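Local coordinates for protein translation factor SUI1 homolog (Pyrococcus horikoshii, PDB 5ZCY) that probably acts as a factor in archaeal translation initiation, with likely mRNA binding, at residues I24-E29 with D77-I82; K37-G42 with N69-L74. All blocks are in the same frame, centred on the assembly; numbering follows the deposited sequence.

Interaction 1 of 2, residues I24-E29 with D77-I82; sequences IKVYIE and DHRDRI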
ATOM      1  N   ILE A  24      -4.410  -0.294  -8.209  1.00 15.74           N
ATOM      2  CA  ILE A  24      -3.832  -0.324  -6.832  1.00 13.55           C
ATOM      3  C   ILE A  24      -4.533   0.784  -6.026  1.00 12.51           C
ATOM      4  O   ILE A  24      -4.319   1.915  -6.333  1.00 15.33           O
ATOM      5  CB  ILE A  24      -2.335  -0.182  -6.801  1.00 12.71           C
ATOM      6  CG1 ILE A  24      -1.733  -1.397  -7.578  1.00 15.45           C
ATOM      7  CG2 ILE A  24      -1.789  -0.152  -5.407  1.00 13.71           C
ATOM      8  CD1 ILE A  24      -0.293  -1.164  -7.897  1.00 19.10           C
ATOM      9  N   LYS A  25      -5.351   0.452  -5.044  1.00 11.94           N
ATOM     10  CA  LYS A  25      -6.074   1.365  -4.248  1.00 11.88           C
ATOM     11  C   LYS A  25      -5.389   1.532  -2.912  1.00 11.89           C
ATOM     12  O   LYS A  25      -5.047   0.551  -2.295  1.00 12.78           O
ATOM     13  CB  LYS A  25      -7.479   0.877  -3.987  1.00 14.70           C
ATOM     14  CG  LYS A  25      -8.329   0.546  -5.177  1.00 18.62           C
ATOM     15  CD  LYS A  25      -8.469   1.756  -5.989  1.00 23.79           C
ATOM     16  CE  LYS A  25      -9.639   1.615  -6.985  1.00 29.21           C
ATOM     17  NZ  LYS A  25      -9.536   2.620  -8.069  1.00 32.84           N
ATOM     18  N   VAL A  26      -5.300   2.759  -2.457  1.00  9.95           N
ATOM     19  CA  VAL A  26      -4.684   3.073  -1.181  1.00 10.49           C
ATOM     20  C   VAL A  26      -5.715   3.884  -0.408  1.00 11.78           C
ATOM     21  O   VAL A  26      -6.133   4.960  -0.888  1.00 13.06           O
ATOM     22  CB  VAL A  26      -3.385   3.820  -1.272  1.00 10.71           C
ATOM     23  CG1 VAL A  26      -2.779   4.085   0.121  1.00 11.13           C
ATOM     24  CG2 VAL A  26      -2.391   3.128  -2.179  1.00 11.71           C
ATOM     25  N   TYR A  27      -6.056   3.448   0.787  1.00 10.69           N
ATOM     26  CA  TYR A  27      -7.118   4.157   1.538  1.00 10.29           C
ATOM     27  C   TYR A  27      -6.872   3.983   3.014  1.00 12.21           C
ATOM     28  O   TYR A  27      -6.046   3.203   3.375  1.00 11.37           O
ATOM     29  CB  TYR A  27      -8.464   3.644   1.147  1.00 11.47           C
ATOM     30  CG  TYR A  27      -8.766   2.181   1.282  1.00 13.10           C
ATOM     31  CD1 TYR A  27      -8.489   1.306   0.272  1.00 15.51           C
ATOM     32  CD2 TYR A  27      -9.347   1.630   2.446  1.00 15.17           C
ATOM     33  CE1 TYR A  27      -8.767  -0.075   0.347  1.00 17.27           C
ATOM     34  CE2 TYR A  27      -9.570   0.287   2.541  1.00 15.78           C
ATOM     35  CZ  TYR A  27      -9.331  -0.577   1.493  1.00 18.29           C
ATOM     36  OH  TYR A  27      -9.558  -1.926   1.480  1.00 23.22           O
ATOM     37  N   ILE A  28      -7.638   4.642   3.859  1.00 11.50           N
ATOM     38  CA  ILE A  28      -7.412   4.603   5.304  1.00 11.52           C
ATOM     39  C   ILE A  28      -8.505   3.867   5.948  1.00 11.89           C
ATOM     40  O   ILE A  28      -9.698   3.959   5.555  1.00 12.45           O
ATOM     41  CB  ILE A  28      -7.449   6.023   5.885  1.00 14.49           C
ATOM     42  CG1 ILE A  28      -6.403   6.874   5.302  1.00 16.00           C
ATOM     43  CG2 ILE A  28      -7.488   5.974   7.424  1.00 16.27           C
ATOM     44  CD1 ILE A  28      -5.055   6.324   5.572  1.00 14.78           C
ATOM     45  N   GLU A  29      -8.169   3.044   6.937  1.00 11.36           N
ATOM     46  CA  GLU A  29      -9.135   2.370   7.859  1.00 11.87           C
ATOM     47  C   GLU A  29      -8.791   2.826   9.273  1.00 14.96           C
ATOM     48  O   GLU A  29      -7.706   3.303   9.603  1.00 12.93           O
ATOM     49  CB  GLU A  29      -9.088   0.854   7.779  1.00 14.47           C
ATOM     50  CG  GLU A  29      -9.770   0.271   6.533  1.00 14.97           C
ATOM     51  CD  GLU A  29      -9.801  -1.233   6.418  1.00 17.22           C
ATOM     52  OE1 GLU A  29      -9.095  -1.931   7.165  1.00 19.34           O
ATOM     53  OE2 GLU A  29     -10.527  -1.759   5.456  1.00 21.14           O
ATOM     54  N   ASP A  77      -1.188   6.984   8.562  1.00  9.45           N
ATOM     55  CA  ASP A  77      -1.673   7.463   7.270  1.00  8.49           C
ATOM     56  C   ASP A  77      -0.457   7.849   6.440  1.00  9.66           C
ATOM     57  O   ASP A  77       0.278   8.825   6.777  1.00 12.02           O
ATOM     58  CB  ASP A  77      -2.566   8.705   7.448  1.00  8.83           C
ATOM     59  CG  ASP A  77      -3.161   9.215   6.203  1.00 11.05           C
ATOM     60  OD1 ASP A  77      -2.653   8.954   5.078  1.00 10.35           O
ATOM     61  OD2 ASP A  77      -4.203   9.939   6.326  1.00 12.71           O
ATOM     62  N   HIS A  78      -0.160   7.014   5.392  1.00  9.64           N
ATOM     63  CA  HIS A  78       1.021   7.237   4.523  1.00 10.22           C
ATOM     64  C   HIS A  78       0.657   7.582   3.173  1.00 10.25           C
ATOM     65  O   HIS A  78       1.430   7.392   2.213  1.00 10.98           O
ATOM     66  CB  HIS A  78       1.977   5.990   4.657  1.00 11.10           C
ATOM     67  CG  HIS A  78       2.422   5.763   6.047  1.00 11.95           C
ATOM     68  ND1 HIS A  78       3.196   6.667   6.673  1.00 13.99           N
ATOM     69  CD2 HIS A  78       2.020   4.857   7.014  1.00 13.88           C
ATOM     70  CE1 HIS A  78       3.354   6.307   7.945  1.00 16.95           C
ATOM     71  NE2 HIS A  78       2.668   5.210   8.151  1.00 16.34           N
ATOM     72  N   ARG A  79      -0.568   8.105   2.936  1.00  9.34           N
ATOM     73  CA  ARG A  79      -0.992   8.536   1.637  1.00 11.31           C
ATOM     74  C   ARG A  79      -0.098   9.614   1.081  1.00 11.60           C
ATOM     75  O   ARG A  79      -0.024   9.723  -0.154  1.00 13.03           O
ATOM     76  CB  ARG A  79      -2.454   8.977   1.661  1.00 10.70           C
ATOM     77  CG  ARG A  79      -3.423   7.842   1.977  1.00 10.84           C
ATOM     78  CD  ARG A  79      -4.831   8.345   2.016  1.00 11.39           C
ATOM     79  NE  ARG A  79      -5.034   9.179   3.196  1.00 10.63           N
ATOM     80  CZ  ARG A  79      -6.112   9.906   3.375  1.00 11.09           C
ATOM     81  NH1 ARG A  79      -7.066   9.909   2.519  1.00 12.02           N
ATOM     82  NH2 ARG A  79      -6.187  10.661   4.467  1.00 11.73           N
ATOM     83  N   ASP A  80       0.557  10.394   1.922  1.00 11.05           N
ATOM     84  CA  ASP A  80       1.397  11.492   1.412  1.00 10.81           C
ATOM     85  C   ASP A  80       2.598  10.948   0.622  1.00 12.36           C
ATOM     86  O   ASP A  80       3.062  11.694  -0.270  1.00 15.60           O
ATOM     87  CB  ASP A  80       1.896  12.319   2.576  1.00 12.71           C
ATOM     88  CG  ASP A  80       2.426  11.545   3.720  1.00 15.03           C
ATOM     89  OD1 ASP A  80       2.480  10.313   3.792  1.00 16.39           O
ATOM     90  OD2 ASP A  80       3.033  12.163   4.622  1.00 21.32           O
ATOM     91  N   ARG A  81       3.086   9.775   0.951  1.00 10.73           N
ATOM     92  CA  ARG A  81       4.335   9.295   0.398  1.00 12.81           C
ATOM     93  C   ARG A  81       4.105   7.987  -0.409  1.00 13.76           C
ATOM     94  O   ARG A  81       5.080   7.547  -1.042  1.00 11.52           O
ATOM     95  CB  ARG A  81       5.343   8.972   1.429  1.00 15.37           C
ATOM     96  CG  ARG A  81       5.794  10.232   2.165  1.00 17.80           C
ATOM     97  CD  ARG A  81       6.731   9.913   3.289  1.00 22.78           C
ATOM     98  NE  ARG A  81       7.975   9.318   2.803  1.00 27.83           N
ATOM     99  CZ  ARG A  81       8.897   8.705   3.574  1.00 33.46           C
ATOM    100  NH1 ARG A  81       8.754   8.570   4.886  1.00 37.58           N
ATOM    101  NH2 ARG A  81       9.942   8.178   2.983  1.00 37.34           N
ATOM    102  N   ILE A  82       2.939   7.373  -0.442  1.00 11.90           N
ATOM    103  CA  ILE A  82       2.793   6.013  -0.932  1.00 11.04           C
ATOM    104  C   ILE A  82       3.039   5.911  -2.422  1.00 11.42           C
ATOM    105  O   ILE A  82       3.596   4.879  -2.838  1.00 10.79           O
ATOM    106  CB  ILE A  82       1.399   5.430  -0.554  1.00 11.41           C
ATOM    107  CG1 ILE A  82       1.365   3.903  -0.701  1.00 12.19           C
ATOM    108  CG2 ILE A  82       0.284   6.110  -1.325  1.00 12.04           C
ATOM    109  CD1 ILE A  82       2.397   3.172   0.045  1.00 13.55           C
TER

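Interaction 2 of 2, residues K37-G42 with N69-L74; sequences KTIIEG and NGRIEL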
ATOM      1  N   LYS A  37      -4.839   3.437   9.935  1.00 10.14           N
ATOM      2  CA  LYS A  37      -4.003   2.518   9.169  1.00  9.67           C
ATOM      3  C   LYS A  37      -4.221   2.776   7.687  1.00  8.96           C
ATOM      4  O   LYS A  37      -5.317   3.114   7.250  1.00  9.63           O
ATOM      5  CB  LYS A  37      -4.171   1.100   9.499  1.00 12.32           C
ATOM      6  CG  LYS A  37      -5.529   0.587   9.404  1.00 14.83           C
ATOM      7  CD  LYS A  37      -5.595  -0.857   9.991  1.00 17.80           C
ATOM      8  CE  LYS A  37      -6.898  -1.541   9.755  1.00 21.03           C
ATOM      9  NZ  LYS A  37      -6.825  -2.907  10.434  1.00 21.43           N
ATOM     10  N   THR A  38      -3.168   2.570   6.910  1.00  8.58           N
ATOM     11  CA  THR A  38      -3.189   2.696   5.457  1.00  7.70           C
ATOM     12  C   THR A  38      -3.312   1.303   4.841  1.00  9.17           C
ATOM     13  O   THR A  38      -2.497   0.420   5.213  1.00 10.64           O
ATOM     14  CB  THR A  38      -1.959   3.353   4.944  1.00  8.47           C
ATOM     15  OG1 THR A  38      -1.799   4.639   5.496  1.00 10.23           O
ATOM     16  CG2 THR A  38      -1.882   3.503   3.419  1.00 10.69           C
ATOM     17  N   ILE A  39      -4.290   1.103   3.965  1.00  8.98           N
ATOM     18  CA  ILE A  39      -4.513  -0.147   3.305  1.00  8.66           C
ATOM     19  C   ILE A  39      -4.115   0.026   1.869  1.00  9.47           C
ATOM     20  O   ILE A  39      -4.446   1.003   1.205  1.00  9.89           O
ATOM     21  CB  ILE A  39      -6.010  -0.562   3.332  1.00  9.48           C
ATOM     22  CG1 ILE A  39      -6.603  -0.453   4.740  1.00 10.08           C
ATOM     23  CG2 ILE A  39      -6.242  -1.888   2.647  1.00 10.48           C
ATOM     24  CD1 ILE A  39      -5.887  -1.308   5.734  1.00 12.39           C
ATOM     25  N   ILE A  40      -3.310  -0.966   1.400  1.00  8.83           N
ATOM     26  CA  ILE A  40      -2.961  -1.029  -0.086  1.00  9.49           C
ATOM     27  C   ILE A  40      -3.586  -2.346  -0.613  1.00  9.86           C
ATOM     28  O   ILE A  40      -3.213  -3.460  -0.145  1.00 10.59           O
ATOM     29  CB  ILE A  40      -1.431  -1.050  -0.295  1.00  9.86           C
ATOM     30  CG1 ILE A  40      -0.809   0.168   0.350  1.00 11.31           C
ATOM     31  CG2 ILE A  40      -1.134  -1.122  -1.763  1.00 10.83           C
ATOM     32  CD1 ILE A  40       0.667  -0.070   0.645  1.00 17.82           C
ATOM     33  N   GLU A  41      -4.499  -2.154  -1.526  1.00 10.63           N
ATOM     34  CA  GLU A  41      -5.248  -3.294  -2.114  1.00 12.89           C
ATOM     35  C   GLU A  41      -5.084  -3.255  -3.583  1.00 13.55           C
ATOM     36  O   GLU A  41      -4.858  -2.252  -4.223  1.00 17.71           O
ATOM     37  CB  GLU A  41      -6.766  -3.127  -1.759  1.00 17.12           C
ATOM     38  CG  GLU A  41      -7.785  -4.201  -1.881  1.00 28.29           C
ATOM     39  CD  GLU A  41      -9.060  -3.545  -1.274  1.00 26.37           C
ATOM     40  OE1 GLU A  41      -9.310  -3.761  -0.131  1.00 33.74           O
ATOM     41  OE2 GLU A  41      -9.689  -2.663  -1.950  1.00 40.41           O
ATOM     42  N   GLY A  42      -4.967  -4.410  -4.219  1.00 13.29           N
ATOM     43  CA  GLY A  42      -4.866  -4.480  -5.673  1.00 12.28           C
ATOM     44  C   GLY A  42      -3.562  -4.904  -6.277  1.00 14.36           C
ATOM     45  O   GLY A  42      -3.438  -5.152  -7.510  1.00 16.90           O
ATOM     46  N   ASN A  69      -4.780 -11.341   3.916  1.00 22.64           N
ATOM     47  CA  ASN A  69      -6.000 -11.349   3.136  1.00 25.41           C
ATOM     48  C   ASN A  69      -5.893 -10.531   1.842  1.00 22.70           C
ATOM     49  O   ASN A  69      -6.861  -9.896   1.428  1.00 23.50           O
ATOM     50  CB  ASN A  69      -7.198 -10.913   3.989  1.00 29.19           C
ATOM     51  CG  ASN A  69      -7.405 -11.807   5.222  1.00 32.07           C
ATOM     52  OD1 ASN A  69      -7.145 -12.990   5.163  1.00 42.81           O
ATOM     53  ND2 ASN A  69      -7.853 -11.225   6.332  1.00 39.48           N
ATOM     54  N   GLY A  70      -4.737 -10.601   1.192  1.00 21.75           N
ATOM     55  CA  GLY A  70      -4.544  -9.965  -0.072  1.00 19.17           C
ATOM     56  C   GLY A  70      -4.312  -8.450  -0.077  1.00 15.01           C
ATOM     57  O   GLY A  70      -4.280  -7.783  -1.108  1.00 17.75           O
ATOM     58  N   ARG A  71      -4.062  -7.953   1.131  1.00 14.12           N
ATOM     59  CA  ARG A  71      -3.877  -6.521   1.314  1.00 13.96           C
ATOM     60  C   ARG A  71      -2.656  -6.252   2.171  1.00 12.28           C
ATOM     61  O   ARG A  71      -2.244  -7.094   2.926  1.00 14.22           O
ATOM     62  CB  ARG A  71      -5.032  -5.889   2.067  1.00 14.89           C
ATOM     63  CG  ARG A  71      -6.432  -6.267   1.605  1.00 18.67           C
ATOM     64  CD  ARG A  71      -7.489  -5.389   2.262  1.00 18.31           C
ATOM     65  NE  ARG A  71      -7.415  -5.249   3.717  1.00 19.30           N
ATOM     66  CZ  ARG A  71      -8.223  -4.442   4.457  1.00 17.46           C
ATOM     67  NH1 ARG A  71      -9.148  -3.708   3.846  1.00 20.78           N
ATOM     68  NH2 ARG A  71      -8.071  -4.357   5.758  1.00 19.14           N
ATOM     69  N   ILE A  72      -2.028  -5.077   2.018  1.00  9.74           N
ATOM     70  CA  ILE A  72      -1.009  -4.633   2.937  1.00  9.96           C
ATOM     71  C   ILE A  72      -1.646  -3.572   3.832  1.00  9.87           C
ATOM     72  O   ILE A  72      -2.360  -2.700   3.357  1.00 10.65           O
ATOM     73  CB  ILE A  72       0.163  -4.028   2.189  1.00 10.25           C
ATOM     74  CG1 ILE A  72       0.840  -5.147   1.293  1.00 10.46           C
ATOM     75  CG2 ILE A  72       1.177  -3.345   3.106  1.00  9.37           C
ATOM     76  CD1 ILE A  72       1.894  -4.674   0.358  1.00 11.87           C
ATOM     77  N   GLU A  73      -1.376  -3.696   5.127  1.00  9.57           N
ATOM     78  CA  GLU A  73      -1.820  -2.738   6.147  1.00  9.78           C
ATOM     79  C   GLU A  73      -0.654  -2.114   6.794  1.00 10.86           C
ATOM     80  O   GLU A  73       0.273  -2.819   7.255  1.00 13.43           O
ATOM     81  CB  GLU A  73      -2.737  -3.408   7.193  1.00 12.03           C
ATOM     82  CG  GLU A  73      -3.832  -4.229   6.644  1.00 13.61           C
ATOM     83  CD  GLU A  73      -4.885  -4.631   7.720  1.00 17.18           C
ATOM     84  OE1 GLU A  73      -4.750  -4.201   8.871  1.00 20.84           O
ATOM     85  OE2 GLU A  73      -5.793  -5.426   7.318  1.00 24.89           O
ATOM     86  N   LEU A  74      -0.596  -0.805   6.847  1.00  9.76           N
ATOM     87  CA  LEU A  74       0.480  -0.036   7.472  1.00  9.50           C
ATOM     88  C   LEU A  74      -0.043   0.797   8.612  1.00 10.93           C
ATOM     89  O   LEU A  74      -1.121   1.421   8.488  1.00 10.34           O
ATOM     90  CB  LEU A  74       1.192   0.914   6.511  1.00  9.72           C
ATOM     91  CG  LEU A  74       1.756   0.242   5.264  1.00 11.39           C
ATOM     92  CD1 LEU A  74       2.281   1.251   4.298  1.00 13.53           C
ATOM     93  CD2 LEU A  74       2.869  -0.726   5.626  1.00 13.68           C
TER
HETATM   94  O   HOH W   1      -3.261  -6.583  -2.983  1.00 33.51           O

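Interaction 1 of 2, residues I24-E29 with D77-I82
Ile28 packs against a paired arginine and aspartate, while Val26, two residues earlier on the same face of strand 24-30, packs against Ile82. In the first of these contacts successive carbons of one branch of Ile28 meet the two charged groups. CG1 of Ile28 lies over a face of the Arg79 guanidinium, displaced toward its rim and 3.4 Å from NE, and CD1 reaches on to the carboxylate, 3.5 Å from Asp77 CG. The isoleucine crosses both polar side chains at about a right angle.

The polar bonds lie within 77-82. Arg79 grips Asp77 side-on: NE donates to OD1 at 3.0 Å and NH2 to OD2 at 2.8 Å, the latter using the syn lone pair. Arg79 bends at chi3 (-71°), which turns the guanidinium back toward the carboxylate two residues earlier. Asp77 OD1 also accepts from the backbone N of Arg79 at 3.1 Å, closing an Asx turn, so two donors hold this one oxygen. The turn belongs to the loop that leaves strand 71-75 and leads into helix 82-88, and that loop lies against the face of the SUI1 sheet carrying Val26 and Ile28. Were Asp77 replaced by an alanine, NE and NH2 of Arg79 would probably be left without their carboxylate, the Asx turn would lose its acceptor and the guanidinium could turn off Ile28. Beyond the two segments, NH1 of Arg79 forms a salt bridge with the C-terminal carboxylate of Glu99.

The second contact is wholly apolar. Val26 CG1, placed opposite its backbone N (chi1 -179°), comes within 3.9 Å of Ile82 CG2, and Val26 CG2 also meets the isoleucine, 4.1 Å from its CG1. Val98 of strand 96-98 touches both Arg79 and Ile82.

Interaction 2 of 2, residues K37-G42 with N69-L74
The guanidinium of Arg71 carries Ile39 CG2 over one face, 3.4 Å above the plane and offset toward the rim, while Glu41 OE1 and Glu73 OE2 lie at its edge. NH2 donates to Glu73 OE2 at 3.0 Å, approaching from above the carboxylate plane; the pairing of NH1 with Glu41 OE1 is long, at 4.0 Å. NH1 has a salt bridge with Glu29, and Glu41 OE1 is hydrogen-bonded to Tyr27 OH. Lys37 NZ forms a salt bridge with Glu73 OE1 at 2.9 Å, coming from above the carboxylate plane and extending the network. With CG between the backbone N and the carbonyl carbon (chi1 55°), the extended lysine chain runs alongside Glu73, pointing the same way.

Beneath this charged face run the antiparallel strands 36-41 and 71-75, neighbours in the SUI1 sheet, 36-41 being its middle strand. Thr38 with Leu74 and Ile40 with Ile72 are hydrogen-bonded pairs, each joined by two backbone bonds; Ile39 with Glu73 is a non-hydrogen-bonded pair.

On the other face, Ile40 CD1 lies 4.1 Å from Ile72 CG2 and 4.2 Å from Leu74 CD1. Helix 50-61 covers this apolar group, with Leu57 on Ile40, Ile53 and Ala54 on Ile72, and Leu61 on Leu74.

Overall arrangement
From the N terminus, strand 24-30 supplies the first half of interaction 1 and strand 36-41, its antiparallel neighbour, the first half of interaction 2. The chain then passes through helix 50-61 and strand 65-68 before strand 71-75 returns beside 36-41, closing the inner loop at interaction 2. The loop that follows leads to helix 82-88 and closes the outer one at interaction 1, so the second contact is nested within the first. Interaction 2 joins adjacent strands within the sheet; interaction 1 ties strand 24-30 to the loop ahead of helix 82-88 and to that helix's first residue. Backbone pairing of strands 24-30 and 36-41, for example Tyr27 with Ile39, places both contacts on one sheet.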